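Local coordinates for protein cryptic loci regulator 2 (PDB 5IKJ) that promotes transcriptional silencing in fission yeast, acting upstream of histone deacetylases and supporting nucleosome positioning and SHREC function at heterochromatic loci, at residues G69-T74 with N224-H229; K232-T237 with K388-D393; H291-G296 with N526-D531; Y300-A305 with E534-E539. All blocks are in the same frame, centred on the assembly; numbering follows the deposited sequence.

In the fold
The four contacts form two pairs. Contacts 1 and 2 share helix 214-237: a loop packs against its middle and a strand-end turn against its C-terminal part. Their centres are about 13 Å apart and they touch, with Met227 CG 3.9 Å from Trp390 CZ3. Contacts 3 and 4 lie on the neighbouring antiparallel strands 288-294 and 300-304, with centres about 11 Å apart, and are joined by a probable hydrogen bond of 2.8 Å between Tyr300 OH and Asp531 OD1. Contacts of different pairs have their centres about 23 to 24 Å apart. The zinc ion, held by His189, Cys204, Cys206 and Cys209, is about 14 Å from the side chain of Glu225 in contact 1.

Contact 1. Residues G69-T74 with N224-H229; sequences GGAGST and NERMFH
His229 reaches from helix 214-237 into the loop 69-74, which meets nearly all its side-chain atoms. CB lies 3.4 Å from Gly72 O. With CG anti to the carbonyl carbon (chi1 -77°), the ring lies against the loop: CG and ND1 are each 3.5 Å from Ser73 CA, which sits over the ring centre, CD2 is 3.5 Å from Ala71 O, and CE1 3.3 Å from Ser73 OG. Ser73 CB makes a CH-pi contact with this face, and Phe228 CD2 covers the opposite one. At the tip, His229 NE2 donates to Gly69 O (2.6 Å, N-H...O 160°), which lies near the ring plane, although NE2 stands above the carbonyl plane.

The loop contains a type II turn from Gly70 to Ser73. A CB on Gly72 would crowd Arg226 CG, one on Gly70 Glu225 OE1, and each would jam against the preceding carbonyl O. Within the turn, Ala71 N donates to Glu225 OE1 (2.9 Å); OE2 is bonded to His66 and Gln221. Replacing His229 with an alanine would probably leave Gly69 O without its donor and open a gap next to Ser73. With NE2 donating and ND1 buried without a partner, the ring is probably neutral and protonated on NE2.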
loop_
_atom_site.group_PDB
_atom_site.type_symbol
_atom_site.label_atom_id
_atom_site.label_comp_id
_atom_site.label_asym_id
_atom_site.label_seq_id
_atom_site.Cartn_x
_atom_site.Cartn_y
_atom_site.Cartn_z
ATOM N N GLY A 69 1.326 -11.784 -1.433
ATOM C CA GLY A 69 0.221 -10.988 -1.925
ATOM C C GLY A 69 -0.317 -10.038 -0.875
ATOM O O GLY A 69 0.191 -8.924 -0.715
ATOM N N GLY A 70 -1.341 -10.470 -0.149
ATOM C CA GLY A 70 -1.961 -9.646 0.866
ATOM C C GLY A 70 -3.072 -8.774 0.305
ATOM O O GLY A 70 -3.137 -8.480 -0.888
ATOM N N ALA A 71 -3.962 -8.356 1.203
ATOM C CA ALA A 71 -5.121 -7.562 0.817
ATOM C C ALA A 71 -4.710 -6.368 -0.032
ATOM O O ALA A 71 -3.824 -5.594 0.343
ATOM C CB ALA A 71 -5.864 -7.082 2.065
ATOM N N GLY A 72 -5.362 -6.226 -1.183
ATOM C CA GLY A 72 -5.190 -5.066 -2.030
ATOM C C GLY A 72 -4.174 -5.208 -3.141
ATOM O O GLY A 72 -3.977 -4.247 -3.896
ATOM N N SER A 73 -3.526 -6.362 -3.271
ATOM C CA SER A 73 -2.482 -6.519 -4.276
ATOM C C SER A 73 -3.075 -6.505 -5.678
ATOM O O SER A 73 -4.081 -7.170 -5.947
ATOM C CB SER A 73 -1.717 -7.821 -4.055
ATOM O OG SER A 73 -0.656 -7.942 -4.989
ATOM N N THR A 74 -2.443 -5.746 -6.573
ATOM C CA THR A 74 -2.753 -5.786 -7.996
ATOM C C THR A 74 -1.571 -6.292 -8.813
ATOM O O THR A 74 -1.580 -6.164 -10.043
ATOM C CB THR A 74 -3.182 -4.402 -8.495
ATOM O OG1 THR A 74 -2.063 -3.508 -8.464
ATOM C CG2 THR A 74 -4.301 -3.838 -7.626
ATOM N N ASN A 224 -3.391 -2.322 6.829
ATOM C CA ASN A 224 -1.973 -2.091 6.577
ATOM C C ASN A 224 -1.522 -2.766 5.289
ATOM O O ASN A 224 -0.736 -2.192 4.525
ATOM C CB ASN A 224 -1.147 -2.588 7.760
ATOM C CG ASN A 224 -1.198 -1.643 8.946
ATOM O OD1 ASN A 224 -1.298 -0.427 8.780
ATOM N ND2 ASN A 224 -1.129 -2.197 10.150
ATOM N N GLU A 225 -1.994 -3.987 5.035
ATOM C CA GLU A 225 -1.664 -4.660 3.783
ATOM C C GLU A 225 -2.158 -3.856 2.587
ATOM O O GLU A 225 -1.436 -3.681 1.599
ATOM C CB GLU A 225 -2.261 -6.065 3.773
ATOM C CG GLU A 225 -1.707 -6.975 4.853
ATOM C CD GLU A 225 -2.367 -8.339 4.866
ATOM O OE1 GLU A 225 -3.087 -8.665 3.900
ATOM O OE2 GLU A 225 -2.170 -9.084 5.848
ATOM N N ARG A 226 -3.367 -3.331 2.682
ATOM C CA ARG A 226 -3.907 -2.535 1.602
ATOM C C ARG A 226 -3.133 -1.233 1.455
ATOM O O ARG A 226 -2.922 -0.765 0.351
ATOM C CB ARG A 226 -5.399 -2.278 1.807
ATOM C CG ARG A 226 -6.249 -3.522 1.636
ATOM C CD ARG A 226 -7.719 -3.206 1.446
ATOM N NE ARG A 226 -8.266 -2.448 2.556
ATOM C CZ ARG A 226 -8.568 -1.161 2.492
ATOM N NH1 ARG A 226 -9.050 -0.549 3.553
ATOM N NH2 ARG A 226 -8.395 -0.490 1.369
ATOM N N MET A 227 -2.702 -0.650 2.560
ATOM C CA MET A 227 -1.944 0.588 2.479
ATOM C C MET A 227 -0.646 0.348 1.731
ATOM O O MET A 227 -0.262 1.138 0.885
ATOM C CB MET A 227 -1.642 1.153 3.852
ATOM C CG MET A 227 -0.858 2.447 3.791
ATOM S SD MET A 227 -0.674 3.206 5.396
ATOM C CE MET A 227 0.161 1.902 6.273
ATOM N N PHE A 228 0.030 -0.746 2.046
ATOM C CA PHE A 228 1.274 -1.078 1.359
ATOM C C PHE A 228 1.062 -1.138 -0.147
ATOM O O PHE A 228 1.844 -0.576 -0.923
ATOM C CB PHE A 228 1.819 -2.412 1.874
ATOM C CG PHE A 228 2.902 -2.995 1.011
ATOM C CD1 PHE A 228 4.215 -2.575 1.145
ATOM C CD2 PHE A 228 2.607 -3.965 0.066
ATOM C CE1 PHE A 228 5.211 -3.107 0.351
ATOM C CE2 PHE A 228 3.601 -4.501 -0.731
ATOM C CZ PHE A 228 4.905 -4.072 -0.588
ATOM N N HIS A 229 -0.003 -1.816 -0.579
ATOM C CA HIS A 229 -0.249 -1.970 -2.008
ATOM C C HIS A 229 -0.768 -0.683 -2.635
ATOM O O HIS A 229 -0.519 -0.431 -3.820
ATOM C CB HIS A 229 -1.218 -3.124 -2.245
ATOM C CG HIS A 229 -0.582 -4.470 -2.110
ATOM N ND1 HIS A 229 0.345 -4.946 -3.012
ATOM C CD2 HIS A 229 -0.726 -5.438 -1.174
ATOM C CE1 HIS A 229 0.742 -6.150 -2.642
ATOM N NE2 HIS A 229 0.106 -6.474 -1.530
#

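Contact 2. Residues K232-T237 with K388-D393; sequences KDDTYT and KLWIND
Thr235, in the last turn of helix 214-237, brings its CA within 5.3 Å of Asp393 CA, where the chain leaves strand 387-390 through a type II turn from Trp390 to Asp393. The helix widens here into a pi-type turn at 233-237. Thr235 is wedged into the turn: CG2 lies 3.7 Å from Ile391 O and 3.8 Å from Asp393 CB, while OG1 accepts from Asn392 ND2 (3.0 Å) and is also bonded to Cys231 O. Asn392 has CG anti to its backbone N (chi1 -158°), which directs the amide at this hydroxyl; ND2 also bonds an acidic side chain of another protein's chain, and OD1 pairs with Tyr413. A water donates to both Asn392 O (2.6 Å) and Thr235 O.

One residue earlier, Asp234 OD2 accepts from Trp390 NE1 at 2.8 Å. The bond is bent (131°), reaching the oxygen on its anti side while the carboxylate and indole planes stand 77° apart. The other oxygen, OD1, forms a salt bridge with Arg264, so the carboxylate is gripped at both ends. The arrangement is a helix C-terminal end docked on a turn between two strands of the mixed sheet, in the Clr2 region that is probably SH3-like.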
loop_
_atom_site.group_PDB
_atom_site.type_symbol
_atom_site.label_atom_id
_atom_site.label_comp_id
_atom_site.label_asym_id
_atom_site.label_seq_id
_atom_site.Cartn_x
_atom_site.Cartn_y
_atom_site.Cartn_z
ATOM N N LYS A 232 2.562 1.017 -3.126
ATOM C CA LYS A 232 3.268 0.417 -4.251
ATOM C C LYS A 232 2.639 0.827 -5.576
ATOM O O LYS A 232 3.349 1.124 -6.544
ATOM C CB LYS A 232 3.271 -1.104 -4.102
ATOM C CG LYS A 232 4.255 -1.827 -5.003
ATOM C CD LYS A 232 4.279 -3.317 -4.692
ATOM C CE LYS A 232 5.161 -4.092 -5.659
ATOM N NZ LYS A 232 6.607 -3.756 -5.518
ATOM N N ASP A 233 1.306 0.859 -5.639
ATOM C CA ASP A 233 0.643 1.228 -6.885
ATOM C C ASP A 233 0.860 2.699 -7.216
ATOM O O ASP A 233 1.043 3.055 -8.385
ATOM C CB ASP A 233 -0.851 0.911 -6.800
ATOM C CG ASP A 233 -1.128 -0.579 -6.715
ATOM O OD1 ASP A 233 -0.212 -1.376 -7.007
ATOM O OD2 ASP A 233 -2.266 -0.952 -6.359
ATOM N N ASP A 234 0.854 3.568 -6.201
ATOM C CA ASP A 234 1.025 4.997 -6.439
ATOM C C ASP A 234 2.460 5.371 -6.790
ATOM O O ASP A 234 2.692 6.477 -7.291
ATOM C CB ASP A 234 0.577 5.789 -5.209
ATOM C CG ASP A 234 -0.932 5.918 -5.112
ATOM O OD1 ASP A 234 -1.642 5.263 -5.906
ATOM O OD2 ASP A 234 -1.410 6.672 -4.239
ATOM N N THR A 235 3.428 4.487 -6.534
ATOM C CA THR A 235 4.829 4.791 -6.795
ATOM C C THR A 235 5.536 3.773 -7.680
ATOM O O THR A 235 6.632 4.074 -8.165
ATOM C CB THR A 235 5.611 4.905 -5.476
ATOM O OG1 THR A 235 5.643 3.632 -4.822
ATOM C CG2 THR A 235 4.966 5.930 -4.550
ATOM N N TYR A 236 4.954 2.595 -7.912
ATOM C CA TYR A 236 5.630 1.551 -8.673
ATOM C C TYR A 236 4.728 0.951 -9.745
ATOM O O TYR A 236 5.106 0.902 -10.920
ATOM C CB TYR A 236 6.132 0.459 -7.722
ATOM C CG TYR A 236 6.656 -0.783 -8.407
ATOM C CD1 TYR A 236 7.959 -0.842 -8.882
ATOM C CD2 TYR A 236 5.851 -1.902 -8.564
ATOM C CE1 TYR A 236 8.441 -1.977 -9.503
ATOM C CE2 TYR A 236 6.324 -3.041 -9.184
ATOM C CZ TYR A 236 7.619 -3.074 -9.651
ATOM O OH TYR A 236 8.091 -4.209 -10.267
ATOM N N THR A 237 3.531 0.501 -9.362
ATOM C CA THR A 237 2.699 -0.277 -10.278
ATOM C C THR A 237 1.945 0.619 -11.256
ATOM O O THR A 237 2.085 0.481 -12.476
ATOM C CB THR A 237 1.720 -1.143 -9.483
ATOM O OG1 THR A 237 2.343 -1.586 -8.270
ATOM C CG2 THR A 237 1.305 -2.356 -10.299
ATOM N N LYS A 388 -1.657 13.755 -2.459
ATOM C CA LYS A 388 -1.198 12.682 -1.591
ATOM C C LYS A 388 0.263 12.383 -1.897
ATOM O O LYS A 388 0.661 12.327 -3.065
ATOM C CB LYS A 388 -2.043 11.425 -1.803
ATOM C CG LYS A 388 -2.180 10.518 -0.592
ATOM C CD LYS A 388 -3.134 9.369 -0.892
ATOM C CE LYS A 388 -3.439 8.539 0.344
ATOM N NZ LYS A 388 -4.619 7.657 0.130
ATOM N N LEU A 389 1.061 12.190 -0.849
ATOM C CA LEU A 389 2.483 11.921 -1.002
ATOM C C LEU A 389 2.863 10.672 -0.223
ATOM O O LEU A 389 2.296 10.378 0.832
ATOM C CB LEU A 389 3.337 13.105 -0.537
ATOM C CG LEU A 389 3.410 14.278 -1.515
ATOM C CD1 LEU A 389 4.037 15.489 -0.845
ATOM C CD2 LEU A 389 4.195 13.895 -2.765
ATOM N N TRP A 390 3.838 9.943 -0.760
ATOM C CA TRP A 390 4.240 8.656 -0.218
ATOM C C TRP A 390 5.755 8.572 -0.090
ATOM O O TRP A 390 6.503 9.367 -0.666
ATOM C CB TRP A 390 3.788 7.495 -1.111
ATOM C CG TRP A 390 2.302 7.299 -1.271
ATOM C CD1 TRP A 390 1.504 7.819 -2.256
ATOM C CD2 TRP A 390 1.445 6.492 -0.450
ATOM N NE1 TRP A 390 0.209 7.396 -2.089
ATOM C CE2 TRP A 390 0.144 6.582 -0.989
ATOM C CE3 TRP A 390 1.649 5.708 0.689
ATOM C CZ2 TRP A 390 -0.946 5.920 -0.423
ATOM C CZ3 TRP A 390 0.564 5.053 1.249
ATOM C CH2 TRP A 390 -0.715 5.162 0.692
ATOM N N ILE A 391 6.195 7.573 0.674
ATOM C CA ILE A 391 7.556 7.077 0.539
ATOM C C ILE A 391 7.679 6.366 -0.806
ATOM O O ILE A 391 6.723 5.750 -1.297
ATOM C CB ILE A 391 7.924 6.138 1.703
ATOM C CG1 ILE A 391 6.978 4.933 1.748
ATOM C CG2 ILE A 391 7.893 6.901 3.025
ATOM C CD1 ILE A 391 7.353 3.878 2.776
ATOM N N ASN A 392 8.860 6.460 -1.415
ATOM C CA ASN A 392 9.144 5.914 -2.743
ATOM C C ASN A 392 8.534 6.787 -3.831
ATOM O O ASN A 392 8.550 6.402 -5.012
ATOM C CB ASN A 392 8.632 4.477 -2.897
ATOM C CG ASN A 392 9.337 3.717 -4.001
ATOM O OD1 ASN A 392 10.559 3.787 -4.137
ATOM N ND2 ASN A 392 8.568 2.984 -4.801
ATOM N N ASP A 393 8.000 7.950 -3.474
ATOM C CA ASP A 393 7.325 8.846 -4.399
ATOM C C ASP A 393 8.298 9.910 -4.904
ATOM O O ASP A 393 9.440 10.011 -4.451
ATOM C CB ASP A 393 6.118 9.487 -3.704
ATOM C CG ASP A 393 5.192 10.203 -4.665
ATOM O OD1 ASP A 393 5.287 9.967 -5.889
ATOM O OD2 ASP A 393 4.362 11.004 -4.189
HETATM O O HOH W 1 7.727 6.930 -7.457
#

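Contact 3. Residues H291-G296 with N526-D531; sequences HCKQLG and NWVDDD
Lys293 starts out extended, with CG opposite its backbone N, then bends at chi2 (66°) and chi4 (54°), and this curl carries NZ to Asn526 O at 3.0 Å and back to its own neighbour, Gln294 O, at 2.8 Å. The two carbonyls are met differently: NZ sits well above the carbonyl plane of Asn526 (52° out of it) but almost in line with the C=O of Gln294. A third bond, to Asn297 O, completes the set, so three backbone oxygens satisfy the buried ammonium. Along the way CE passes 3.5 Å from Trp527 O. Nearer the backbone, CB packs at 3.7 Å on Val528 CG1, the two side chains running past each other in opposite directions, while Val528 CG2 lies over one face of the Trp527 ring, displaced toward its rim.

Lys293 also touches Ile260 and Val262 of strand 255-266 and Tyr300 of strand 300-304. The contact thus ties the antiparallel sheet to the loop leading into helix 531-540, with helix 325-330 packing on Leu295 and Asn526.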
loop_
_atom_site.group_PDB
_atom_site.type_symbol
_atom_site.label_atom_id
_atom_site.label_comp_id
_atom_site.label_asym_id
_atom_site.label_seq_id
_atom_site.Cartn_x
_atom_site.Cartn_y
_atom_site.Cartn_z
ATOM N N HIS A 291 -13.769 7.655 -9.743
ATOM C CA HIS A 291 -15.127 7.915 -9.286
ATOM C C HIS A 291 -15.046 8.964 -8.193
ATOM O O HIS A 291 -14.413 8.736 -7.156
ATOM C CB HIS A 291 -15.786 6.633 -8.780
ATOM C CG HIS A 291 -15.466 5.434 -9.615
ATOM N ND1 HIS A 291 -16.079 5.184 -10.825
ATOM C CD2 HIS A 291 -14.584 4.426 -9.425
ATOM C CE1 HIS A 291 -15.594 4.069 -11.339
ATOM N NE2 HIS A 291 -14.686 3.588 -10.509
ATOM N N CYS A 292 -15.675 10.109 -8.423
ATOM C CA CYS A 292 -15.411 11.301 -7.641
ATOM C C CYS A 292 -16.662 11.771 -6.913
ATOM O O CYS A 292 -17.771 11.276 -7.129
ATOM C CB CYS A 292 -14.874 12.420 -8.538
ATOM S SG CYS A 292 -13.515 11.895 -9.596
ATOM N N LYS A 293 -16.447 12.746 -6.032
ATOM C CA LYS A 293 -17.503 13.403 -5.273
ATOM C C LYS A 293 -17.277 14.901 -5.386
ATOM O O LYS A 293 -16.242 15.404 -4.939
ATOM C CB LYS A 293 -17.481 12.957 -3.805
ATOM C CG LYS A 293 -18.269 13.840 -2.835
ATOM C CD LYS A 293 -19.764 13.798 -3.104
ATOM C CE LYS A 293 -20.543 14.487 -1.991
ATOM N NZ LYS A 293 -20.075 15.880 -1.750
ATOM N N GLN A 294 -18.226 15.608 -5.992
ATOM C CA GLN A 294 -18.094 17.053 -6.100
ATOM C C GLN A 294 -18.048 17.673 -4.710
ATOM O O GLN A 294 -18.716 17.217 -3.778
ATOM C CB GLN A 294 -19.250 17.647 -6.906
ATOM C CG GLN A 294 -19.093 19.136 -7.180
ATOM C CD GLN A 294 -20.119 19.666 -8.164
ATOM O OE1 GLN A 294 -20.796 18.898 -8.848
ATOM N NE2 GLN A 294 -20.235 20.986 -8.243
ATOM N N LEU A 295 -17.241 18.721 -4.573
ATOM C CA LEU A 295 -17.058 19.408 -3.302
ATOM C C LEU A 295 -17.893 20.681 -3.295
ATOM O O LEU A 295 -17.761 21.522 -4.190
ATOM C CB LEU A 295 -15.579 19.723 -3.066
ATOM C CG LEU A 295 -14.691 18.483 -2.922
ATOM C CD1 LEU A 295 -13.218 18.852 -2.981
ATOM C CD2 LEU A 295 -15.001 17.737 -1.628
ATOM N N GLY A 296 -18.744 20.818 -2.280
ATOM C CA GLY A 296 -19.779 21.828 -2.277
ATOM C C GLY A 296 -21.089 21.362 -2.870
ATOM O O GLY A 296 -22.027 22.164 -2.969
ATOM N N ASN A 526 -19.528 16.393 3.510
ATOM C CA ASN A 526 -19.012 16.550 2.158
ATOM C C ASN A 526 -18.487 15.245 1.577
ATOM O O ASN A 526 -18.071 15.224 0.415
ATOM C CB ASN A 526 -17.904 17.607 2.145
ATOM C CG ASN A 526 -18.408 18.983 2.540
ATOM O OD1 ASN A 526 -19.377 19.486 1.972
ATOM N ND2 ASN A 526 -17.759 19.593 3.528
ATOM N N TRP A 527 -18.497 14.164 2.350
ATOM C CA TRP A 527 -18.074 12.858 1.872
ATOM C C TRP A 527 -19.278 12.165 1.232
ATOM O O TRP A 527 -20.351 12.755 1.085
ATOM C CB TRP A 527 -17.453 12.068 3.026
ATOM C CG TRP A 527 -16.644 10.872 2.616
ATOM C CD1 TRP A 527 -16.806 9.588 3.049
ATOM C CD2 TRP A 527 -15.549 10.847 1.690
ATOM N NE1 TRP A 527 -15.880 8.766 2.455
ATOM C CE2 TRP A 527 -15.097 9.513 1.615
ATOM C CE3 TRP A 527 -14.909 11.820 0.917
ATOM C CZ2 TRP A 527 -14.034 9.129 0.801
ATOM C CZ3 TRP A 527 -13.853 11.435 0.107
ATOM C CH2 TRP A 527 -13.427 10.102 0.055
ATOM N N VAL A 528 -19.118 10.907 0.837
ATOM C CA VAL A 528 -20.161 10.196 0.115
ATOM C C VAL A 528 -21.028 9.418 1.097
ATOM O O VAL A 528 -20.651 9.167 2.245
ATOM C CB VAL A 528 -19.563 9.257 -0.954
ATOM C CG1 VAL A 528 -18.784 10.058 -1.983
ATOM C CG2 VAL A 528 -18.677 8.193 -0.312
ATOM N N ASP A 529 -22.212 9.030 0.632
ATOM C CA ASP A 529 -23.101 8.147 1.369
ATOM C C ASP A 529 -23.016 6.736 0.793
ATOM O O ASP A 529 -22.441 6.506 -0.274
ATOM C CB ASP A 529 -24.541 8.668 1.319
ATOM C CG ASP A 529 -24.672 10.071 1.879
ATOM O OD1 ASP A 529 -23.695 10.844 1.787
ATOM O OD2 ASP A 529 -25.753 10.402 2.409
ATOM N N ASP A 530 -23.604 5.782 1.516
ATOM C CA ASP A 530 -23.477 4.378 1.134
ATOM C C ASP A 530 -24.029 4.090 -0.256
ATOM O O ASP A 530 -23.630 3.097 -0.872
ATOM C CB ASP A 530 -24.176 3.484 2.162
ATOM C CG ASP A 530 -23.289 3.148 3.346
ATOM O OD1 ASP A 530 -22.049 3.159 3.190
ATOM O OD2 ASP A 530 -23.831 2.864 4.435
ATOM N N ASP A 531 -24.939 4.925 -0.766
ATOM C CA ASP A 531 -25.472 4.693 -2.105
ATOM C C ASP A 531 -24.383 4.808 -3.163
ATOM O O ASP A 531 -24.442 4.122 -4.191
ATOM C CB ASP A 531 -26.601 5.680 -2.399
ATOM C CG ASP A 531 -26.149 7.121 -2.302
ATOM O OD1 ASP A 531 -25.197 7.391 -1.541
ATOM O OD2 ASP A 531 -26.743 7.983 -2.985
#

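Contact 4. Residues Y300-A305 with E534-E539; sequences YYFDMA and EYLLSE
Phe302 projects from strand 300-302 into a shallow hollow on helix 531-540, bounded by Tyr535, Leu536 and Glu539; Phe532 of the same helix also meets its ring. The far end of the ring makes the closest approach: CZ meets Tyr535 CB at 3.4 Å, and CE2 comes 3.6 Å from Leu536 N, so the ring touches helix backbone as well as side chains. Leu536 CB, 3.9 Å from CE2, flanks it, and at the ring's base Phe302 CB packs on Glu539 CG (3.7 Å). With Glu539 bent at chi2 (81°), OE2 lies 4.0 Å from Asp303 CB. The two carboxylates come near without contact, probably mildly unfavourable at this exposed edge; Asp303 OD1 is bonded to Gln289.

The axes of 300-302 and 534-539 approach to 9.8 Å, at 20°. The helix packs against the outermost strand of the five-stranded antiparallel sheet, just before a G1 beta bulge in which Asp303 and Met304 both face Tyr290.

Replacing Phe302 with an alanine would probably leave a gap between strand and helix, Tyr535 CB and the Leu536 backbone losing the ring packed on them.

Beyond the hollow, Tyr300 offers its ring edge to Tyr535: their CD2 atoms are 4.1 Å apart and the side chains cross at about a right angle. The Tyr300 hydroxyl is bonded to the Asp531 carboxylate and the backbone N of Asp529. Leu536 also reaches His291 and Ala263 of the sheet.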
loop_
_atom_site.group_PDB
_atom_site.type_symbol
_atom_site.label_atom_id
_atom_site.label_comp_id
_atom_site.label_asym_id
_atom_site.label_seq_id
_atom_site.Cartn_x
_atom_site.Cartn_y
_atom_site.Cartn_z
ATOM N N TYR A 300 -22.399 12.870 -7.384
ATOM C CA TYR A 300 -21.387 11.880 -7.705
ATOM C C TYR A 300 -21.083 11.945 -9.197
ATOM O O TYR A 300 -21.952 12.274 -10.010
ATOM C CB TYR A 300 -21.854 10.468 -7.341
ATOM C CG TYR A 300 -22.358 10.282 -5.923
ATOM C CD1 TYR A 300 -22.115 11.229 -4.934
ATOM C CD2 TYR A 300 -23.074 9.144 -5.575
ATOM C CE1 TYR A 300 -22.578 11.047 -3.641
ATOM C CE2 TYR A 300 -23.538 8.952 -4.288
ATOM C CZ TYR A 300 -23.288 9.906 -3.325
ATOM O OH TYR A 300 -23.751 9.716 -2.043
ATOM N N TYR A 301 -19.839 11.628 -9.555
ATOM C CA TYR A 301 -19.437 11.553 -10.960
ATOM C C TYR A 301 -18.579 10.302 -11.123
ATOM O O TYR A 301 -17.417 10.277 -10.707
ATOM C CB TYR A 301 -18.696 12.810 -11.402
ATOM C CG TYR A 301 -19.610 13.990 -11.649
ATOM C CD1 TYR A 301 -20.581 13.943 -12.642
ATOM C CD2 TYR A 301 -19.499 15.152 -10.895
ATOM C CE1 TYR A 301 -21.420 15.014 -12.874
ATOM C CE2 TYR A 301 -20.335 16.231 -11.122
ATOM C CZ TYR A 301 -21.292 16.155 -12.112
ATOM O OH TYR A 301 -22.127 17.224 -12.343
ATOM N N PHE A 302 -19.160 9.270 -11.724
ATOM C CA PHE A 302 -18.494 7.989 -11.889
ATOM C C PHE A 302 -17.834 7.892 -13.261
ATOM O O PHE A 302 -18.148 8.642 -14.188
ATOM C CB PHE A 302 -19.490 6.845 -11.712
ATOM C CG PHE A 302 -20.238 6.885 -10.411
ATOM C CD1 PHE A 302 -21.360 7.685 -10.266
ATOM C CD2 PHE A 302 -19.825 6.116 -9.335
ATOM C CE1 PHE A 302 -22.052 7.722 -9.072
ATOM C CE2 PHE A 302 -20.514 6.150 -8.137
ATOM C CZ PHE A 302 -21.629 6.954 -8.006
ATOM N N ASP A 303 -16.905 6.944 -13.377
ATOM C CA ASP A 303 -16.264 6.611 -14.648
ATOM C C ASP A 303 -15.607 7.844 -15.272
ATOM O O ASP A 303 -15.897 8.234 -16.405
ATOM C CB ASP A 303 -17.273 5.976 -15.611
ATOM C CG ASP A 303 -16.647 5.569 -16.931
ATOM O OD1 ASP A 303 -15.473 5.144 -16.929
ATOM O OD2 ASP A 303 -17.329 5.681 -17.970
ATOM N N MET A 304 -14.712 8.460 -14.506
ATOM C CA MET A 304 -13.920 9.576 -14.998
ATOM C C MET A 304 -12.574 9.076 -15.504
ATOM O O MET A 304 -11.985 8.154 -14.932
ATOM C CB MET A 304 -13.709 10.619 -13.900
ATOM C CG MET A 304 -14.993 11.227 -13.360
ATOM S SD MET A 304 -16.036 11.936 -14.650
ATOM C CE MET A 304 -14.986 13.251 -15.252
ATOM N N ALA A 305 -12.097 9.687 -16.582
ATOM C CA ALA A 305 -10.790 9.380 -17.141
ATOM C C ALA A 305 -9.802 10.476 -16.769
ATOM O O ALA A 305 -10.170 11.645 -16.621
ATOM C CB ALA A 305 -10.863 9.236 -18.662
ATOM N N GLU A 534 -23.199 1.571 -4.186
ATOM C CA GLU A 534 -24.214 0.796 -4.870
ATOM C C GLU A 534 -24.104 1.230 -6.335
ATOM O O GLU A 534 -23.932 0.403 -7.218
ATOM C CB GLU A 534 -25.603 1.080 -4.310
ATOM C CG GLU A 534 -26.723 0.418 -5.092
ATOM C CD GLU A 534 -27.938 0.105 -4.244
ATOM O OE1 GLU A 534 -28.157 0.790 -3.227
ATOM O OE2 GLU A 534 -28.676 -0.832 -4.600
ATOM N N TYR A 535 -24.184 2.538 -6.580
ATOM C CA TYR A 535 -24.026 3.077 -7.926
ATOM C C TYR A 535 -22.717 2.612 -8.553
ATOM O O TYR A 535 -22.696 2.130 -9.692
ATOM C CB TYR A 535 -24.076 4.607 -7.890
ATOM C CG TYR A 535 -25.415 5.183 -7.493
ATOM C CD1 TYR A 535 -26.534 5.011 -8.298
ATOM C CD2 TYR A 535 -25.557 5.915 -6.323
ATOM C CE1 TYR A 535 -27.759 5.543 -7.941
ATOM C CE2 TYR A 535 -26.775 6.452 -5.958
ATOM C CZ TYR A 535 -27.874 6.263 -6.770
ATOM O OH TYR A 535 -29.089 6.796 -6.407
ATOM N N LEU A 536 -21.610 2.753 -7.818
ATOM C CA LEU A 536 -20.299 2.398 -8.354
ATOM C C LEU A 536 -20.294 0.968 -8.878
ATOM O O LEU A 536 -19.864 0.710 -10.008
ATOM C CB LEU A 536 -19.227 2.584 -7.276
ATOM C CG LEU A 536 -17.782 2.785 -7.746
ATOM C CD1 LEU A 536 -16.884 3.107 -6.560
ATOM C CD2 LEU A 536 -17.238 1.575 -8.487
ATOM N N LEU A 537 -20.761 0.037 -8.064
ATOM C CA LEU A 537 -20.774 -1.357 -8.461
ATOM C C LEU A 537 -21.475 -1.557 -9.790
ATOM O O LEU A 537 -21.037 -2.347 -10.617
ATOM C CB LEU A 537 -21.435 -2.213 -7.391
ATOM C CG LEU A 537 -21.424 -3.695 -7.729
ATOM C CD1 LEU A 537 -20.039 -4.107 -8.177
ATOM C CD2 LEU A 537 -21.878 -4.527 -6.549
ATOM N N SER A 538 -22.566 -0.838 -9.994
ATOM C CA SER A 538 -23.322 -0.958 -11.225
ATOM C C SER A 538 -22.578 -0.337 -12.380
ATOM O O SER A 538 -22.680 -0.793 -13.509
ATOM C CB SER A 538 -24.679 -0.279 -11.084
ATOM O OG SER A 538 -25.497 -0.977 -10.176
ATOM N N GLU A 539 -21.828 0.714 -12.089
ATOM C CA GLU A 539 -21.099 1.419 -13.136
ATOM C C GLU A 539 -19.911 0.611 -13.645
ATOM O O GLU A 539 -19.575 0.690 -14.833
ATOM C CB GLU A 539 -20.625 2.777 -12.615
ATOM C CG GLU A 539 -20.195 3.748 -13.705
ATOM C CD GLU A 539 -21.368 4.453 -14.361
ATOM O OE1 GLU A 539 -22.498 4.358 -13.838
ATOM O OE2 GLU A 539 -21.158 5.108 -15.404
#